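Local structure of ABC-type transport system, sugar-family extracellular solute-binding protein (Peptoclostridium difficile 630, 6HNI) at residues Ile158-Asn163 with Tyr213-Asn218; Ile236-Ala241 with Lys248-Cys253; Pro153-Ile158 with Lys208-Tyr213. The protein binds tyrosine between two lobes as the extracellular lipoprotein of an ABC transport system, probably handing it to the transporter for uptake, and has adhesive properties. The protein carries 1 engineered substitution. All coordinates share one frame; numbering follows the deposited sequence.

The three contacts lie in one lobe of the binding protein, on its four-stranded parallel sheet and on strand 252-255 beside it. Interactions 3 and 1 follow one another along the same strand pair, 157-163 and 211-214, and share Ile158 and Tyr213; their centres are about 13 Å apart and Gly159 N to Val211 O, 2.8 Å, joins them. Interaction 2 adds edge strand 238-240, which meets interaction 1 through Val214 N and Ile239 O at 2.8 Å and interaction 3 through Ile239 N and Leu212 O at 2.8 Å. Interaction 1 reaches the bound tyrosine directly, the Ala241 side chain of interaction 2 stays about 6 Å from it, and interaction 3 forms the far end of the sheet.

Interaction 1: residues Ile158-Asn163 with Tyr213-Asn218; sequences IGVMYN and YVPTDN. With TYR (tyrosine), chain B.
Parallel strands 157-163 and 211-214 separate here at their C-terminal ends, where a Rossmann-like sheet opens into the tyrosine pocket. Tyr213 N donates to Gly159 O (2.8 Å, 175°). One step on, a water takes over the ladder: it accepts from Met161 N and donates to Tyr213 O at 2.8 Å. CG2 of Val160, anti to the backbone N, passes across Pro215 at about a right angle and meets its CG at 3.9 Å. Ile158 CG2 lies alongside Tyr213 CB, both side chains pointing the same way. Asp217 bridges the wider gap: with CG anti to its backbone N (chi1 -177°), OD2 takes the Asn163 N-H at 2.8 Å on its syn side, 34° out of the carboxylate plane. Ser169 also bonds OD2, while OD1 caps Val220 N, so Asp217 ties the strand end to the start of helix 218-221. The residues flanking it hold the ligand: Thr216 OG1 accepts from the tyrosine amino N at 2.9 Å, and Asn218 ND2 donates to the ligand carboxylate O at 2.9 Å. Helix 167-183 packs on Val160, Tyr162 and Pro215, and strand 186-192 borders strand 157-163.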
ATOM      1  N   ILE A 158       8.047  -9.418 -17.792  1.00 12.45           N
ATOM      2  CA  ILE A 158       7.747  -9.006 -16.406  1.00 12.11           C
ATOM      3  C   ILE A 158       6.562  -9.859 -15.924  1.00 12.74           C
ATOM      4  O   ILE A 158       5.507  -9.838 -16.547  1.00 15.57           O
ATOM      5  CB  ILE A 158       7.344  -7.509 -16.335  1.00 12.03           C
ATOM      6  CG1 ILE A 158       8.473  -6.640 -16.909  1.00 15.31           C
ATOM      7  CG2 ILE A 158       7.015  -7.112 -14.899  1.00 12.44           C
ATOM      8  CD1 ILE A 158       8.059  -5.223 -17.188  1.00 16.60           C
ATOM      9  N   GLY A 159       6.727 -10.551 -14.801  1.00 11.97           N
ATOM     10  CA  GLY A 159       5.609 -11.205 -14.157  1.00 11.55           C
ATOM     11  C   GLY A 159       4.925 -10.292 -13.131  1.00 11.53           C
ATOM     12  O   GLY A 159       5.593  -9.443 -12.520  1.00 12.97           O
ATOM     13  N   VAL A 160       3.661 -10.552 -12.929  1.00 12.45           N
ATOM     14  CA  VAL A 160       2.907  -9.863 -11.839  1.00 11.98           C
ATOM     15  C   VAL A 160       1.893 -10.844 -11.267  1.00 12.23           C
ATOM     16  O   VAL A 160       1.019 -11.356 -11.981  1.00 14.51           O
ATOM     17  CB  VAL A 160       2.265  -8.569 -12.357  1.00 12.01           C
ATOM     18  CG1 VAL A 160       1.237  -8.746 -13.431  1.00 13.16           C
ATOM     19  CG2 VAL A 160       1.634  -7.845 -11.179  1.00 13.34           C
ATOM     20  N   MET A 161       2.007 -11.105  -9.969  1.00 12.40           N
ATOM     21  CA  MET A 161       1.003 -11.834  -9.204  1.00 11.64           C
ATOM     22  C   MET A 161       0.229 -10.830  -8.351  1.00 11.96           C
ATOM     23  O   MET A 161       0.839  -9.944  -7.724  1.00 13.94           O
ATOM     24  CB  MET A 161       1.661 -12.943  -8.353  1.00 14.70           C
ATOM     25  CG  MET A 161       0.681 -13.782  -7.593  1.00 15.76           C
ATOM     26  SD  MET A 161       1.376 -15.316  -6.944  1.00 18.63           S
ATOM     27  CE  MET A 161       2.506 -14.647  -5.752  1.00 21.58           C
ATOM     28  N   TYR A 162      -1.085 -10.987  -8.324  1.00 12.52           N
ATOM     29  CA  TYR A 162      -1.930 -10.004  -7.597  1.00 13.02           C
ATOM     30  C   TYR A 162      -3.258 -10.643  -7.262  1.00 13.13           C
ATOM     31  O   TYR A 162      -3.666 -11.671  -7.854  1.00 13.72           O
ATOM     32  CB  TYR A 162      -2.122  -8.808  -8.468  1.00 13.57           C
ATOM     33  CG  TYR A 162      -2.926  -9.011  -9.702  1.00 14.10           C
ATOM     34  CD1 TYR A 162      -2.377  -9.669 -10.820  1.00 15.72           C
ATOM     35  CD2 TYR A 162      -4.250  -8.629  -9.761  1.00 16.72           C
ATOM     36  CE1 TYR A 162      -3.129  -9.866 -11.955  1.00 17.82           C
ATOM     37  CE2 TYR A 162      -5.004  -8.826 -10.902  1.00 18.26           C
ATOM     38  CZ  TYR A 162      -4.432  -9.440 -12.009  1.00 18.27           C
ATOM     39  OH  TYR A 162      -5.197  -9.603 -13.130  1.00 25.57           O
ATOM     40  N   ASN A 163      -3.986 -10.029  -6.357  1.00 13.40           N
ATOM     41  CA  ASN A 163      -5.328 -10.409  -5.914  1.00 13.63           C
ATOM     42  C   ASN A 163      -6.355  -9.833  -6.869  1.00 14.30           C
ATOM     43  O   ASN A 163      -6.541  -8.618  -6.909  1.00 14.93           O
ATOM     44  CB  ASN A 163      -5.551  -9.858  -4.485  1.00 13.15           C
ATOM     45  CG  ASN A 163      -6.835 -10.342  -3.839  1.00 13.79           C
ATOM     46  OD1 ASN A 163      -7.675 -10.985  -4.489  1.00 16.05           O
ATOM     47  ND2 ASN A 163      -7.016  -9.982  -2.561  1.00 16.54           N
ATOM     48  N   TYR A 213       7.280  -8.002 -10.763  1.00 10.69           N
ATOM     49  CA  TYR A 213       6.856  -6.679 -10.188  1.00 10.66           C
ATOM     50  C   TYR A 213       5.773  -6.932  -9.150  1.00 11.70           C
ATOM     51  O   TYR A 213       4.788  -7.623  -9.420  1.00 13.19           O
ATOM     52  CB  TYR A 213       6.349  -5.791 -11.296  1.00 11.63           C
ATOM     53  CG  TYR A 213       5.929  -4.397 -10.803  1.00 12.20           C
ATOM     54  CD1 TYR A 213       6.872  -3.429 -10.539  1.00 13.58           C
ATOM     55  CD2 TYR A 213       4.597  -4.062 -10.576  1.00 13.07           C
ATOM     56  CE1 TYR A 213       6.473  -2.172 -10.042  1.00 15.02           C
ATOM     57  CE2 TYR A 213       4.234  -2.805 -10.114  1.00 12.97           C
ATOM     58  CZ  TYR A 213       5.198  -1.896  -9.912  1.00 12.46           C
ATOM     59  OH  TYR A 213       4.792  -0.627  -9.407  1.00 14.14           O
ATOM     60  N   VAL A 214       5.942  -6.338  -7.963  1.00 12.19           N
ATOM     61  CA  VAL A 214       4.952  -6.463  -6.897  1.00 11.51           C
ATOM     62  C   VAL A 214       4.228  -5.128  -6.734  1.00 11.21           C
ATOM     63  O   VAL A 214       4.809  -4.163  -6.172  1.00 13.28           O
ATOM     64  CB  VAL A 214       5.588  -6.965  -5.613  1.00 11.75           C
ATOM     65  CG1 VAL A 214       4.564  -7.049  -4.478  1.00 11.57           C
ATOM     66  CG2 VAL A 214       6.271  -8.324  -5.831  1.00 13.30           C
ATOM     67  N   PRO A 215       2.995  -5.045  -7.185  1.00 11.14           N
ATOM     68  CA  PRO A 215       2.202  -3.824  -6.942  1.00 12.11           C
ATOM     69  C   PRO A 215       1.864  -3.721  -5.455  1.00 11.39           C
ATOM     70  O   PRO A 215       2.204  -4.554  -4.646  1.00 12.07           O
ATOM     71  CB  PRO A 215       0.930  -4.041  -7.774  1.00 13.11           C
ATOM     72  CG  PRO A 215       0.954  -5.433  -8.223  1.00 16.62           C
ATOM     73  CD  PRO A 215       2.154  -6.141  -7.733  1.00 14.04           C
ATOM     74  N   THR A 216       1.221  -2.585  -5.116  1.00 10.98           N
ATOM     75  CA  THR A 216       0.691  -2.431  -3.752  1.00 11.20           C
ATOM     76  C   THR A 216      -0.620  -3.199  -3.545  1.00 11.75           C
ATOM     77  O   THR A 216      -1.712  -2.674  -3.558  1.00 13.20           O
ATOM     78  CB  THR A 216       0.576  -0.929  -3.334  1.00 11.55           C
ATOM     79  OG1 THR A 216      -0.363  -0.265  -4.116  1.00 12.82           O
ATOM     80  CG2 THR A 216       1.955  -0.294  -3.391  1.00 12.20           C
ATOM     81  N   ASP A 217      -0.431  -4.544  -3.551  1.00 12.29           N
ATOM     82  CA  ASP A 217      -1.423  -5.542  -3.354  1.00  9.78           C
ATOM     83  C   ASP A 217      -1.277  -6.126  -1.939  1.00 10.94           C
ATOM     84  O   ASP A 217      -0.210  -6.559  -1.539  1.00 12.02           O
ATOM     85  CB  ASP A 217      -1.129  -6.684  -4.380  1.00 10.85           C
ATOM     86  CG  ASP A 217      -2.159  -7.785  -4.316  1.00 12.51           C
ATOM     87  OD1 ASP A 217      -2.065  -8.708  -3.471  1.00 15.14           O
ATOM     88  OD2 ASP A 217      -3.084  -7.719  -5.144  1.00 17.27           O
ATOM     89  N   ASN A 218      -2.370  -6.012  -1.145  1.00 11.47           N
ATOM     90  CA  ASN A 218      -2.329  -6.414   0.225  1.00 11.72           C
ATOM     91  C   ASN A 218      -2.071  -7.895   0.451  1.00 11.92           C
ATOM     92  O   ASN A 218      -1.373  -8.264   1.343  1.00 14.01           O
ATOM     93  CB  ASN A 218      -3.608  -5.981   0.958  1.00 11.67           C
ATOM     94  CG  ASN A 218      -3.740  -4.463   1.075  1.00 11.04           C
ATOM     95  OD1 ASN A 218      -3.004  -3.827   1.868  1.00 13.00           O
ATOM     96  ND2 ASN A 218      -4.630  -3.895   0.299  1.00 11.43           N
TER
HETATM   97  N   TYR B 401      -2.303   0.321  -1.978  1.00 10.93           N
HETATM   98  CA  TYR B 401      -2.972  -0.696  -1.146  1.00 10.93           C
HETATM   99  C   TYR B 401      -4.468  -0.425  -1.119  1.00 11.51           C
HETATM  100  O   TYR B 401      -5.162  -1.078  -0.348  1.00 11.91           O
HETATM  101  CB  TYR B 401      -2.304  -0.875   0.232  1.00 10.40           C
HETATM  102  CG  TYR B 401      -0.917  -1.418   0.136  1.00  9.31           C
HETATM  103  CD1 TYR B 401      -0.714  -2.751  -0.328  1.00 10.39           C
HETATM  104  CD2 TYR B 401       0.203  -0.689   0.401  1.00 11.24           C
HETATM  105  CE1 TYR B 401       0.556  -3.235  -0.500  1.00 11.71           C
HETATM  106  CE2 TYR B 401       1.487  -1.163   0.236  1.00 10.99           C
HETATM  107  CZ  TYR B 401       1.670  -2.483  -0.240  1.00 11.01           C
HETATM  108  OH  TYR B 401       2.948  -2.974  -0.421  1.00 12.96           O
HETATM  109  OXT TYR B 401      -4.963   0.347  -1.913  1.00 11.69           O
HETATM  110  O   HOH W   1       3.631  -9.774  -7.994  1.00 14.29           O

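Interaction 2: residues Ile236-Ala241 with Lys248-Cys253; sequences IPVIAA and KGALAC
Leu251 and Val238 meet where edge strand 238-240 of the parallel sheet is bridged to the start of strand 252-255, a strand of the neighbouring three-stranded mixed sheet. Only one beta bridge forms, Ile239 with Ala252, and the touching parts run 52° apart. Val238 O takes two backbone N-H groups: Leu251 N at 2.9 Å, in the carbonyl plane, and Ala252 N in a weak bond at 3.4 Å. Beyond the bridge residue, Ala240 N donates to Ala252 O. The Leu251 side chain can be followed outward from here. Its CB rests against Val238 O at 3.4 Å; at CG, anti to the backbone N (chi1 175°), the chain splits, the CD2 branch turning back to Pro237 CB at 4.0 Å and the CD1 branch lying farther from 236-241. Ala250 CB touches both Val238 CG1 and Ala240 CB, and Ile239 CD1 bends back to Ala252 CB. Helix 243-247 makes the connection between the two strands and ends in a Schellman motif with Gly249 as C-prime residue, its positive phi turning the chain into the bridge. Strand 211-214 and helix 224-233 both pack on Val238, and Ser228 bonds Gly249 O. At the far end Cys253 CB presses on Ala240 O, the two atoms 3.1 Å apart.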
ATOM      1  N   ILE A 236      15.320 -14.910  -9.701  1.00 15.35           N
ATOM      2  CA  ILE A 236      14.395 -13.917 -10.275  0.50 14.84           C
ATOM      3  C   ILE A 236      14.439 -12.662  -9.401  1.00 15.13           C
ATOM      4  O   ILE A 236      14.059 -12.745  -8.227  1.00 16.20           O
ATOM      5  CB  ILE A 236      12.931 -14.443 -10.341  0.50 15.50           C
ATOM      6  CG1 ILE A 236      12.824 -15.752 -11.170  0.50 16.09           C
ATOM      7  CG2 ILE A 236      11.980 -13.408 -10.962  0.50 17.73           C
ATOM      8  CD1 ILE A 236      11.450 -16.402 -11.092  0.50 17.35           C
ATOM      9  N   PRO A 237      14.896 -11.515  -9.973  1.00 13.78           N
ATOM     10  CA  PRO A 237      14.795 -10.228  -9.211  1.00 14.51           C
ATOM     11  C   PRO A 237      13.340  -9.843  -9.042  1.00 14.51           C
ATOM     12  O   PRO A 237      12.519  -9.950  -9.963  1.00 15.42           O
ATOM     13  CB  PRO A 237      15.542  -9.231 -10.089  1.00 15.91           C
ATOM     14  CG  PRO A 237      16.177 -10.008 -11.204  1.00 18.87           C
ATOM     15  CD  PRO A 237      15.527 -11.339 -11.300  1.00 15.15           C
ATOM     16  N   VAL A 238      13.028  -9.387  -7.838  1.00 14.21           N
ATOM     17  CA  VAL A 238      11.698  -8.875  -7.522  1.00 12.69           C
ATOM     18  C   VAL A 238      11.756  -7.342  -7.193  1.00 11.12           C
ATOM     19  O   VAL A 238      12.461  -6.954  -6.271  1.00 13.34           O
ATOM     20  CB  VAL A 238      11.126  -9.620  -6.307  1.00 13.73           C
ATOM     21  CG1 VAL A 238       9.748  -9.131  -6.008  1.00 14.75           C
ATOM     22  CG2 VAL A 238      11.098 -11.135  -6.566  1.00 14.32           C
ATOM     23  N   ILE A 239      11.083  -6.590  -8.024  1.00 12.45           N
ATOM     24  CA  ILE A 239      10.939  -5.125  -7.806  1.00 12.59           C
ATOM     25  C   ILE A 239       9.573  -4.944  -7.214  1.00 12.23           C
ATOM     26  O   ILE A 239       8.554  -5.279  -7.788  1.00 14.66           O
ATOM     27  CB  ILE A 239      11.058  -4.370  -9.135  1.00 13.91           C
ATOM     28  CG1 ILE A 239      12.413  -4.594  -9.803  1.00 16.62           C
ATOM     29  CG2 ILE A 239      10.785  -2.896  -8.916  1.00 13.78           C
ATOM     30  CD1 ILE A 239      13.618  -4.373  -8.958  1.00 21.09           C
ATOM     31  N   ALA A 240       9.540  -4.253  -6.055  1.00 11.24           N
ATOM     32  CA  ALA A 240       8.259  -3.919  -5.428  1.00 11.23           C
ATOM     33  C   ALA A 240       7.963  -2.440  -5.577  1.00 11.16           C
ATOM     34  O   ALA A 240       8.892  -1.620  -5.723  1.00 13.20           O
ATOM     35  CB  ALA A 240       8.275  -4.272  -3.954  1.00 12.76           C
ATOM     36  N   ALA A 241       6.693  -2.104  -5.473  1.00 11.76           N
ATOM     37  CA  ALA A 241       6.243  -0.697  -5.547  1.00 11.66           C
ATOM     38  C   ALA A 241       6.659   0.154  -4.352  1.00 11.65           C
ATOM     39  O   ALA A 241       6.749   1.367  -4.520  1.00 13.42           O
ATOM     40  CB  ALA A 241       4.750  -0.654  -5.706  1.00 12.54           C
ATOM     41  N   LYS A 248      10.880  -7.320   3.532  1.00 15.60           N
ATOM     42  CA  LYS A 248      10.431  -8.712   3.643  1.00 15.54           C
ATOM     43  C   LYS A 248      11.033  -9.635   2.560  1.00 16.16           C
ATOM     44  O   LYS A 248      10.617 -10.797   2.461  1.00 22.23           O
ATOM     45  CB  LYS A 248       8.888  -8.804   3.599  1.00 16.73           C
ATOM     46  CG  LYS A 248       8.131  -8.062   4.723  1.00 19.64           C
ATOM     47  CD  LYS A 248       8.356  -8.705   6.101  1.00 23.77           C
ATOM     48  CE  LYS A 248       7.686  -7.978   7.258  1.00 26.47           C
ATOM     49  NZ  LYS A 248       8.246  -8.583   8.497  1.00 38.32           N
ATOM     50  N   GLY A 249      12.021  -9.165   1.787  1.00 15.23           N
ATOM     51  CA  GLY A 249      12.770  -9.980   0.887  1.00 14.43           C
ATOM     52  C   GLY A 249      12.639  -9.742  -0.608  1.00 15.18           C
ATOM     53  O   GLY A 249      13.229 -10.477  -1.370  1.00 17.14           O
ATOM     54  N   ALA A 250      11.912  -8.739  -1.062  1.00 13.21           N
ATOM     55  CA  ALA A 250      12.060  -8.266  -2.439  1.00 12.74           C
ATOM     56  C   ALA A 250      13.459  -7.636  -2.611  1.00 12.94           C
ATOM     57  O   ALA A 250      14.097  -7.219  -1.651  1.00 15.80           O
ATOM     58  CB  ALA A 250      10.967  -7.252  -2.799  1.00 14.00           C
ATOM     59  N   LEU A 251      13.895  -7.468  -3.860  1.00 12.71           N
ATOM     60  CA  LEU A 251      15.198  -6.887  -4.103  1.00 13.62           C
ATOM     61  C   LEU A 251      15.245  -5.372  -3.923  1.00 13.98           C
ATOM     62  O   LEU A 251      16.163  -4.861  -3.269  1.00 14.00           O
ATOM     63  CB  LEU A 251      15.712  -7.211  -5.504  1.00 13.99           C
ATOM     64  CG  LEU A 251      17.013  -6.584  -5.953  1.00 14.80           C
ATOM     65  CD1 LEU A 251      18.139  -7.014  -5.045  1.00 16.15           C
ATOM     66  CD2 LEU A 251      17.317  -6.931  -7.412  1.00 14.81           C
ATOM     67  N   ALA A 252      14.303  -4.673  -4.545  1.00 12.62           N
ATOM     68  CA  ALA A 252      14.407  -3.206  -4.610  1.00 13.68           C
ATOM     69  C   ALA A 252      13.096  -2.534  -4.879  1.00 11.97           C
ATOM     70  O   ALA A 252      12.150  -3.151  -5.387  1.00 11.95           O
ATOM     71  CB  ALA A 252      15.395  -2.789  -5.669  1.00 15.20           C
ATOM     72  N   CYS A 253      13.039  -1.239  -4.530  1.00 12.60           N
ATOM     73  CA  CYS A 253      11.904  -0.378  -4.828  1.00 12.54           C
ATOM     74  C   CYS A 253      12.363   1.064  -5.001  1.00 13.42           C
ATOM     75  O   CYS A 253      13.478   1.416  -4.600  1.00 13.53           O
ATOM     76  CB  CYS A 253      10.885  -0.458  -3.701  1.00 11.71           C
ATOM     77  SG  CYS A 253      11.420   0.416  -2.206  1.00 16.43           S
TER

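Interaction 3: residues Pro153-Ile158 with Lys208-Tyr213; sequences PKAKTI and KIDVLY
Asp210 OD2 gathers two successive backbone N-H groups, Lys156 N at 2.9 Å (168°) and Thr157 N at 3.0 Å, where strands 157-163 and 211-214 begin. Both arrive on the anti side of the carboxylate but from opposite faces of its plane, which pins the acid and the turn into the strand together. Water 2 donates to the same oxygen at 2.6 Å and also bonds Thr157 OG1. The backbone answers in the other direction: Thr157 O accepts from Asp210 N at 2.9 Å, with a weak second bond from Val211 N. Asp210 CG sits anti to its carbonyl carbon (chi1 -60°), which brings the carboxylate across Thr157, while its CB lies 3.7 Å from Ala155 CB. Further along, the parallel bridge between Ile158 and Val211 sets their side chains side by side, CG1 to CG1 at 3.8 Å in one Val211 conformer, on the sheet face where Ile158 also meets Tyr213. Thr157 CG2 also touches Lys208 O at 3.4 Å. Lys156 NZ reaches Gly184 O, just before strand 186-192, which flanks Thr157 and Ile209. Across strand 211-214, strand 238-240 packs on Val211 and Leu212, and helix 198-205 covers Leu212.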
ATOM      1  N   PRO A 153      19.011  -5.252 -16.844  1.00 22.79           N
ATOM      2  CA  PRO A 153      18.898  -4.364 -17.998  1.00 26.40           C
ATOM      3  C   PRO A 153      18.470  -5.035 -19.317  1.00 25.41           C
ATOM      4  O   PRO A 153      18.030  -4.353 -20.243  1.00 28.18           O
ATOM      5  CB  PRO A 153      20.307  -3.759 -18.107  1.00 30.42           C
ATOM      6  CG  PRO A 153      21.198  -4.731 -17.404  1.00 30.41           C
ATOM      7  CD  PRO A 153      20.375  -5.268 -16.287  1.00 26.09           C
ATOM      8  N   LYS A 154      18.598  -6.349 -19.381  1.00 25.06           N
ATOM      9  CA  LYS A 154      18.184  -7.128 -20.549  1.00 24.84           C
ATOM     10  C   LYS A 154      16.819  -7.788 -20.399  1.00 23.37           C
ATOM     11  O   LYS A 154      16.380  -8.480 -21.305  1.00 23.31           O
ATOM     12  CB  LYS A 154      19.236  -8.216 -20.923  1.00 29.89           C
ATOM     13  CG  LYS A 154      20.667  -7.698 -21.127  1.00 34.75           C
ATOM     14  CD  LYS A 154      20.710  -6.534 -22.112  1.00 40.09           C
ATOM     15  CE  LYS A 154      22.132  -6.258 -22.581  1.00 48.80           C
ATOM     16  NZ  LYS A 154      22.159  -5.388 -23.792  1.00 58.93           N
ATOM     17  N   ALA A 155      16.123  -7.550 -19.286  1.00 20.24           N
ATOM     18  CA  ALA A 155      14.848  -8.204 -19.028  1.00 19.25           C
ATOM     19  C   ALA A 155      13.871  -7.738 -20.065  1.00 19.73           C
ATOM     20  O   ALA A 155      13.884  -6.564 -20.444  1.00 24.08           O
ATOM     21  CB  ALA A 155      14.322  -7.887 -17.623  1.00 18.37           C
ATOM     22  N   LYS A 156      13.056  -8.675 -20.552  1.00 19.04           N
ATOM     23  CA  LYS A 156      11.989  -8.354 -21.505  1.00 23.18           C
ATOM     24  C   LYS A 156      10.615  -8.801 -21.055  1.00 18.64           C
ATOM     25  O   LYS A 156       9.631  -8.330 -21.603  1.00 21.76           O
ATOM     26  CB  LYS A 156      12.286  -8.927 -22.902  1.00 24.40           C
ATOM     27  CG  LYS A 156      13.530  -8.322 -23.577  1.00 27.97           C
ATOM     28  CD  LYS A 156      13.319  -6.897 -24.110  1.00 32.57           C
ATOM     29  CE  LYS A 156      12.876  -6.841 -25.596  1.00 40.32           C
ATOM     30  NZ  LYS A 156      12.253  -5.532 -26.068  1.00 30.54           N
ATOM     31  N   THR A 157      10.556  -9.732 -20.093  1.00 16.10           N
ATOM     32  CA  THR A 157       9.293 -10.310 -19.636  1.00 13.61           C
ATOM     33  C   THR A 157       9.137 -10.085 -18.139  1.00 13.12           C
ATOM     34  O   THR A 157       9.965 -10.517 -17.364  1.00 15.26           O
ATOM     35  CB  THR A 157       9.162 -11.839 -19.966  1.00 15.36           C
ATOM     36  OG1 THR A 157       9.315 -12.058 -21.379  1.00 21.88           O
ATOM     37  CG2 THR A 157       7.795 -12.337 -19.550  1.00 19.25           C
ATOM     38  N   ILE A 158       8.047  -9.418 -17.792  1.00 12.45           N
ATOM     39  CA  ILE A 158       7.747  -9.006 -16.406  1.00 12.11           C
ATOM     40  C   ILE A 158       6.562  -9.859 -15.924  1.00 12.74           C
ATOM     41  O   ILE A 158       5.507  -9.838 -16.547  1.00 15.57           O
ATOM     42  CB  ILE A 158       7.344  -7.509 -16.335  1.00 12.03           C
ATOM     43  CG1 ILE A 158       8.473  -6.640 -16.909  1.00 15.31           C
ATOM     44  CG2 ILE A 158       7.015  -7.112 -14.899  1.00 12.44           C
ATOM     45  CD1 ILE A 158       8.059  -5.223 -17.188  1.00 16.60           C
ATOM     46  N   LYS A 208       9.200 -18.552 -16.802  1.00 21.89           N
ATOM     47  CA  LYS A 208       8.420 -17.779 -17.741  1.00 20.29           C
ATOM     48  C   LYS A 208       8.705 -16.280 -17.732  1.00 15.67           C
ATOM     49  O   LYS A 208       8.236 -15.582 -18.618  1.00 19.96           O
ATOM     50  CB  LYS A 208       6.943 -17.974 -17.500  1.00 24.72           C
ATOM     51  CG  LYS A 208       6.444 -19.391 -17.721  1.00 29.56           C
ATOM     52  CD  LYS A 208       4.962 -19.462 -17.446  1.00 37.89           C
ATOM     53  CE  LYS A 208       4.123 -18.689 -18.465  1.00 43.67           C
ATOM     54  NZ  LYS A 208       2.747 -18.446 -17.956  1.00 52.57           N
ATOM     55  N   ILE A 209       9.419 -15.790 -16.716  1.00 15.69           N
ATOM     56  CA  ILE A 209       9.652 -14.342 -16.521  1.00 16.29           C
ATOM     57  C   ILE A 209      11.115 -14.055 -16.226  1.00 16.97           C
ATOM     58  O   ILE A 209      11.866 -14.947 -15.753  1.00 18.31           O
ATOM     59  CB  ILE A 209       8.762 -13.755 -15.375  1.00 15.58           C
ATOM     60  CG1 ILE A 209       9.196 -14.275 -13.981  1.00 14.58           C
ATOM     61  CG2 ILE A 209       7.317 -14.031 -15.710  1.00 14.82           C
ATOM     62  CD1 ILE A 209       8.402 -13.691 -12.796  1.00 14.53           C
ATOM     63  N   ASP A 210      11.503 -12.782 -16.456  1.00 14.72           N
ATOM     64  CA  ASP A 210      12.839 -12.338 -16.167  1.00 15.28           C
ATOM     65  C   ASP A 210      12.883 -11.577 -14.815  1.00 14.62           C
ATOM     66  O   ASP A 210      13.939 -11.520 -14.165  1.00 20.38           O
ATOM     67  CB  ASP A 210      13.325 -11.420 -17.287  1.00 15.66           C
ATOM     68  CG  ASP A 210      13.352 -12.098 -18.678  1.00 17.79           C
ATOM     69  OD1 ASP A 210      13.761 -13.285 -18.742  1.00 22.56           O
ATOM     70  OD2 ASP A 210      12.995 -11.435 -19.699  1.00 20.68           O
ATOM     71  N   VAL A 211      11.752 -10.947 -14.462  1.00 12.27           N
ATOM     72  CA  VAL A 211      11.638 -10.115 -13.248  0.50 12.43           C
ATOM     73  C   VAL A 211      10.178 -10.171 -12.805  1.00 11.47           C
ATOM     74  O   VAL A 211       9.279 -10.319 -13.629  1.00 13.19           O
ATOM     75  CB  VAL A 211      12.098  -8.673 -13.573  0.50 12.81           C
ATOM     76  CG1 VAL A 211      11.102  -7.974 -14.497  0.50 14.59           C
ATOM     77  CG2 VAL A 211      12.281  -7.827 -12.294  0.50 11.46           C
ATOM     78  N   LEU A 212       9.974 -10.081 -11.487  1.00 11.57           N
ATOM     79  CA  LEU A 212       8.634  -9.986 -10.879  1.00 10.55           C
ATOM     80  C   LEU A 212       8.418  -8.552 -10.402  1.00 10.79           C
ATOM     81  O   LEU A 212       9.335  -8.000  -9.770  1.00 13.69           O
ATOM     82  CB  LEU A 212       8.505 -10.877  -9.714  1.00 11.30           C
ATOM     83  CG  LEU A 212       7.098 -11.037  -9.174  1.00 12.61           C
ATOM     84  CD1 LEU A 212       6.166 -11.832 -10.049  1.00 14.45           C
ATOM     85  CD2 LEU A 212       7.144 -11.649  -7.788  1.00 14.65           C
ATOM     86  N   TYR A 213       7.280  -8.002 -10.763  1.00 10.69           N
ATOM     87  CA  TYR A 213       6.856  -6.679 -10.188  1.00 10.66           C
ATOM     88  C   TYR A 213       5.773  -6.932  -9.150  1.00 11.70           C
ATOM     89  O   TYR A 213       4.788  -7.623  -9.420  1.00 13.19           O
ATOM     90  CB  TYR A 213       6.349  -5.791 -11.296  1.00 11.63           C
ATOM     91  CG  TYR A 213       5.929  -4.397 -10.803  1.00 12.20           C
ATOM     92  CD1 TYR A 213       6.872  -3.429 -10.539  1.00 13.58           C
ATOM     93  CD2 TYR A 213       4.597  -4.062 -10.576  1.00 13.07           C
ATOM     94  CE1 TYR A 213       6.473  -2.172 -10.042  1.00 15.02           C
ATOM     95  CE2 TYR A 213       4.234  -2.805 -10.114  1.00 12.97           C
ATOM     96  CZ  TYR A 213       5.198  -1.896  -9.912  1.00 12.46           C
ATOM     97  OH  TYR A 213       4.792  -0.627  -9.407  1.00 14.14           O
TER
HETATM   98  O   HOH W   2      12.002 -12.702 -21.776  1.00 37.04           O